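PDB 2IMR: aminodeoxyfutalosine deaminase from Deinococcus radiodurans, which catalyses the zinc-dependent deamination of aminodeoxyfutalosine to futalosine, a step in menaquinone biosynthesis, and more weakly deaminates adenosine and several of its derivatives. Local coordinates for residues L177-D182 with L266-L271; L210-P215 with L237-A242. All blocks are in the same frame, centred on the assembly; numbering follows the deposited sequence.

Interaction 1 of 2, residues L177-D182 with L266-L271; sequences LNPFPD and LYPHTL
The carbonyl oxygen of Leu-266 is met by two carbons of the facing loop: Leu-266 O lies 3.3 Å from Pro-179 CG and 3.6 Å from Phe-180 CE2. The exchange is returned farther on, where Pro-179 O meets Pro-268 CG at 3.3 Å. No hydrogen bond joins the two segments, and the fit rests on prolines and two aromatic rings. Phe-180 lies along the Tyr-267 to Pro-268 peptide, its CE1 reaching 3.5 Å from Tyr-267 C. Pro-268 comes over one ring face near the rim, a CH-pi contact with CD 4.1 Å from the centroid of the Phe-180 ring. With CG beside the backbone N (chi1 -61°), the Phe-180 ring swings over to this peptide. An Asx turn shapes the backbone before it: Phe-180 N donates to Asn-178 OD1 at 3.0 Å. Between them Pro-179 directs its ring at the other loop and crosses Tyr-267 at about a right angle, CG against CD2. Tyr-267 is fixed by a hydrogen bond from OH to Ala-111 O and an edge-to-face contact with Trp-259. The loop leaving strand 170-176 thus meets the one entering helix 271-275, with Pro-179 and Pro-268 both touching Val-274 of that helix.

Interaction 2 of 2, residues L210-P215 with L237-A242; sequences LSPHTP and LQIHVA. With ZN (zinc ion), chain B.
Pro-212 fits between Leu-237 and Ile-239, two side chains on the same face of the neighbouring segment. Its CD lies 3.9 Å from Leu-237 CD2, and the same Pro-212 CD packs on Ile-239 CG1. Leu-237 in turn pushes CD2 into the hollow bounded by Leu-210 CB and Pro-212 CD; its CG is anti to the carbonyl carbon (chi1 -73°), which brings the branch across. Farther along, Pro-215 CG abuts Val-241 CG2, and Pro-215 CD rests on His-240 O. This face is backed by helices 220-233 and 285-292.

The strands run parallel, Gln-238 N donating to Leu-210 O. Pro-212 has no N-H for Gln-238 O, the next acceptor of the ladder; Ser-211 OG bonds there instead, 2.9 Å from Gln-238 O and above the carbonyl plane. With alanine in place of Ser-211, Gln-238 O would probably lose this donor and the strands a tie just where the proline interrupts the ladder.

Beyond it, His-213 O takes two bonds from one residue, the backbone N and the ring of His-240. His-240 ND1 lies 2.8 Å from His-213 O. The acceptor sits at the ring edge, 3° out of its plane, which helps fix the rotation of the imidazole, with His-240 NE2 turned to zinc at 2.1 Å. His-99, His-101 and a water also bind the metal. Thr-214 CG2 touches His-240 CB and overlies one face of the His-213 ring, whose ND1 bonds Thr-217.

Adjacent parallel strands linked through helix 220-233 form a beta-alpha-beta unit of the TIM barrel, and the histidines at or just past their C-terminal ends are as in the amidohydrolase active site; here His-240 binds zinc and His-213 is predicted to contact substrate.

From the N terminus, the chain leaves strand 170-176 through 177-182, the first half of interaction 1, and passes helix 184-199 before reaching 210-215. Interaction 2 closes the shorter loop, returning after helix 220-233 at 237-242. Only after helix 245-253 does 266-271 come back to 177-182, so interaction 1 encloses interaction 2 entirely; nothing crosses. Interaction 2 joins strands 206-212 and 238-241, closing the gap between the two halves of the barrel beside the zinc, whereas interaction 1 ties peripheral loops together. Their centres lie about 16 Å apart, yet they touch where Leu-177 CD1 packs 3.5 Å from His-213 ND1, linking the outer loop to the predicted substrate site.

Interaction 1 of 2, residues L177-D182 with L266-L271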
# COMPACT_ATOMS: atom_id res chain seq x y z
N LEU A 177 -14.43 10.93 0.62
CA LEU A 177 -14.93 10.67 1.97
C LEU A 177 -16.23 11.41 2.27
O LEU A 177 -16.27 12.63 2.27
CB LEU A 177 -13.84 11.11 2.98
CG LEU A 177 -13.91 10.81 4.48
CD1 LEU A 177 -12.61 11.31 5.11
CD2 LEU A 177 -15.10 11.48 5.15
N ASN A 178 -17.30 10.66 2.52
CA ASN A 178 -18.59 11.25 2.87
C ASN A 178 -19.54 10.12 3.24
O ASN A 178 -19.99 9.37 2.37
CB ASN A 178 -19.19 12.06 1.72
CG ASN A 178 -20.40 12.85 2.17
OD1 ASN A 178 -21.38 12.29 2.65
ND2 ASN A 178 -20.33 14.17 2.02
N PRO A 179 -19.86 9.98 4.53
CA PRO A 179 -20.74 8.93 5.06
C PRO A 179 -22.25 9.15 4.99
O PRO A 179 -23.01 8.30 5.45
CB PRO A 179 -20.25 8.79 6.49
CG PRO A 179 -19.95 10.22 6.86
CD PRO A 179 -19.22 10.73 5.63
N PHE A 180 -22.68 10.28 4.42
CA PHE A 180 -24.11 10.60 4.32
C PHE A 180 -24.76 10.11 3.02
O PHE A 180 -24.50 10.65 1.95
CB PHE A 180 -24.30 12.12 4.44
CG PHE A 180 -23.81 12.68 5.74
CD1 PHE A 180 -24.60 12.62 6.88
CD2 PHE A 180 -22.55 13.26 5.83
CE1 PHE A 180 -24.14 13.12 8.10
CE2 PHE A 180 -22.08 13.77 7.04
CZ PHE A 180 -22.88 13.70 8.17
N PRO A 181 -25.62 9.09 3.12
CA PRO A 181 -26.30 8.53 1.94
C PRO A 181 -26.95 9.57 1.02
O PRO A 181 -26.87 9.45 -0.20
CB PRO A 181 -27.34 7.59 2.56
CG PRO A 181 -26.65 7.10 3.79
CD PRO A 181 -26.03 8.38 4.34
N ASP A 182 -27.58 10.58 1.62
CA ASP A 182 -28.26 11.61 0.83
C ASP A 182 -27.32 12.47 -0.00
O ASP A 182 -27.74 13.09 -0.98
CB ASP A 182 -29.10 12.51 1.74
CG ASP A 182 -30.17 11.74 2.48
OD1 ASP A 182 -30.74 10.80 1.90
OD2 ASP A 182 -30.46 12.09 3.65
N LEU A 266 -19.82 14.81 11.96
CA LEU A 266 -19.19 14.24 10.77
C LEU A 266 -19.86 12.99 10.21
O LEU A 266 -19.48 12.52 9.13
CB LEU A 266 -17.72 13.92 11.05
CG LEU A 266 -16.82 15.02 11.62
CD1 LEU A 266 -15.38 14.51 11.64
CD2 LEU A 266 -16.91 16.27 10.77
N TYR A 267 -20.84 12.44 10.93
CA TYR A 267 -21.50 11.21 10.50
C TYR A 267 -23.00 11.19 10.75
O TYR A 267 -23.53 11.97 11.53
CB TYR A 267 -20.97 10.00 11.29
CG TYR A 267 -19.52 9.63 11.14
CD1 TYR A 267 -18.53 10.26 11.90
CD2 TYR A 267 -19.14 8.59 10.30
CE1 TYR A 267 -17.19 9.84 11.83
CE2 TYR A 267 -17.82 8.16 10.22
CZ TYR A 267 -16.85 8.79 10.99
OH TYR A 267 -15.55 8.35 10.89
N PRO A 268 -23.71 10.27 10.07
CA PRO A 268 -25.16 10.13 10.26
C PRO A 268 -25.26 9.67 11.72
O PRO A 268 -24.25 9.31 12.32
CB PRO A 268 -25.53 9.03 9.28
CG PRO A 268 -24.60 9.28 8.14
CD PRO A 268 -23.28 9.55 8.85
N HIS A 269 -26.46 9.64 12.28
CA HIS A 269 -26.62 9.25 13.68
C HIS A 269 -26.33 7.79 14.02
O HIS A 269 -26.03 7.48 15.17
CB HIS A 269 -28.02 9.64 14.15
CG HIS A 269 -28.28 11.12 14.13
ND1 HIS A 269 -27.74 11.98 15.06
CD2 HIS A 269 -29.01 11.88 13.29
CE1 HIS A 269 -28.13 13.21 14.80
NE2 HIS A 269 -28.90 13.18 13.73
N THR A 270 -26.41 6.90 13.04
CA THR A 270 -26.14 5.48 13.28
C THR A 270 -25.27 4.91 12.16
O THR A 270 -25.31 5.40 11.03
CB THR A 270 -27.44 4.64 13.30
OG1 THR A 270 -28.08 4.71 12.03
CG2 THR A 270 -28.39 5.14 14.39
N LEU A 271 -24.50 3.88 12.48
CA LEU A 271 -23.65 3.25 11.47
C LEU A 271 -24.57 2.60 10.44
O LEU A 271 -24.26 2.56 9.25
CB LEU A 271 -22.76 2.18 12.11
CG LEU A 271 -21.85 1.40 11.16
CD1 LEU A 271 -20.90 2.35 10.44
CD2 LEU A 271 -21.07 0.36 11.95

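Interaction 2 of 2, residues L210-P215 with L237-A242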
# COMPACT_ATOMS: atom_id res chain seq x y z
N LEU A 210 -8.77 5.66 -7.77
CA LEU A 210 -9.82 6.16 -6.91
C LEU A 210 -9.72 5.50 -5.54
O LEU A 210 -9.42 4.32 -5.44
CB LEU A 210 -11.18 5.86 -7.54
CG LEU A 210 -12.42 6.54 -6.98
CD1 LEU A 210 -12.26 8.06 -6.99
CD2 LEU A 210 -13.62 6.12 -7.85
N SER A 211 -9.97 6.27 -4.50
CA SER A 211 -9.88 5.69 -3.17
C SER A 211 -11.00 6.03 -2.21
O SER A 211 -10.97 7.08 -1.57
CB SER A 211 -8.55 6.07 -2.51
OG SER A 211 -8.52 5.58 -1.18
N PRO A 212 -12.02 5.16 -2.12
CA PRO A 212 -13.12 5.40 -1.19
C PRO A 212 -12.39 5.23 0.15
O PRO A 212 -11.78 4.19 0.39
CB PRO A 212 -14.07 4.23 -1.47
CG PRO A 212 -13.78 3.88 -2.91
CD PRO A 212 -12.28 3.99 -2.98
N HIS A 213 -12.44 6.25 1.01
CA HIS A 213 -11.72 6.25 2.28
C HIS A 213 -11.77 4.96 3.11
O HIS A 213 -10.76 4.28 3.27
CB HIS A 213 -12.19 7.44 3.14
CG HIS A 213 -11.34 7.70 4.34
ND1 HIS A 213 -11.87 7.97 5.58
CD2 HIS A 213 -9.99 7.78 4.48
CE1 HIS A 213 -10.89 8.21 6.44
NE2 HIS A 213 -9.74 8.11 5.80
N THR A 214 -12.94 4.65 3.66
CA THR A 214 -13.12 3.45 4.46
C THR A 214 -14.56 2.99 4.28
O THR A 214 -15.37 3.69 3.67
CB THR A 214 -12.92 3.71 5.97
OG1 THR A 214 -14.00 4.52 6.46
CG2 THR A 214 -11.58 4.42 6.24
N PRO A 215 -14.90 1.81 4.83
CA PRO A 215 -16.28 1.33 4.68
C PRO A 215 -17.27 2.10 5.56
O PRO A 215 -18.48 1.98 5.38
CB PRO A 215 -16.19 -0.14 5.11
CG PRO A 215 -14.74 -0.50 4.91
CD PRO A 215 -14.03 0.75 5.37
N LEU A 237 -8.53 0.78 -7.70
CA LEU A 237 -9.14 1.18 -6.44
C LEU A 237 -8.31 0.75 -5.23
O LEU A 237 -7.61 -0.25 -5.28
CB LEU A 237 -10.52 0.53 -6.28
CG LEU A 237 -11.74 0.98 -7.09
CD1 LEU A 237 -12.81 -0.10 -7.02
CD2 LEU A 237 -12.26 2.30 -6.55
N GLN A 238 -8.39 1.55 -4.17
CA GLN A 238 -7.74 1.23 -2.90
C GLN A 238 -8.71 1.70 -1.82
O GLN A 238 -9.20 2.84 -1.86
CB GLN A 238 -6.38 1.93 -2.73
CG GLN A 238 -5.21 0.99 -3.02
CD GLN A 238 -3.86 1.53 -2.54
OE1 GLN A 238 -3.76 2.08 -1.44
NE2 GLN A 238 -2.82 1.35 -3.34
N ILE A 239 -9.02 0.80 -0.89
CA ILE A 239 -9.94 1.09 0.21
C ILE A 239 -9.26 0.66 1.51
O ILE A 239 -8.71 -0.44 1.58
CB ILE A 239 -11.26 0.27 0.07
CG1 ILE A 239 -11.88 0.47 -1.31
CG2 ILE A 239 -12.26 0.70 1.16
CD1 ILE A 239 -13.07 -0.43 -1.59
N HIS A 240 -9.26 1.53 2.52
CA HIS A 240 -8.68 1.16 3.82
C HIS A 240 -9.74 0.31 4.50
O HIS A 240 -10.86 0.77 4.70
CB HIS A 240 -8.44 2.39 4.71
CG HIS A 240 -7.52 3.40 4.11
ND1 HIS A 240 -7.98 4.46 3.35
CD2 HIS A 240 -6.18 3.56 4.19
CE1 HIS A 240 -6.95 5.22 3.00
NE2 HIS A 240 -5.85 4.69 3.50
N VAL A 241 -9.40 -0.92 4.88
CA VAL A 241 -10.40 -1.78 5.50
C VAL A 241 -9.91 -2.53 6.74
O VAL A 241 -8.81 -3.09 6.74
CB VAL A 241 -10.91 -2.83 4.48
CG1 VAL A 241 -12.00 -3.70 5.11
CG2 VAL A 241 -11.45 -2.12 3.25
N ALA A 242 -10.74 -2.51 7.78
CA ALA A 242 -10.45 -3.20 9.04
C ALA A 242 -9.09 -2.88 9.65
O ALA A 242 -8.39 -3.76 10.16
CB ALA A 242 -10.59 -4.72 8.85
ZN ZN B . -3.92 5.29 3.97
O HOH W 1 -3.48 4.60 5.57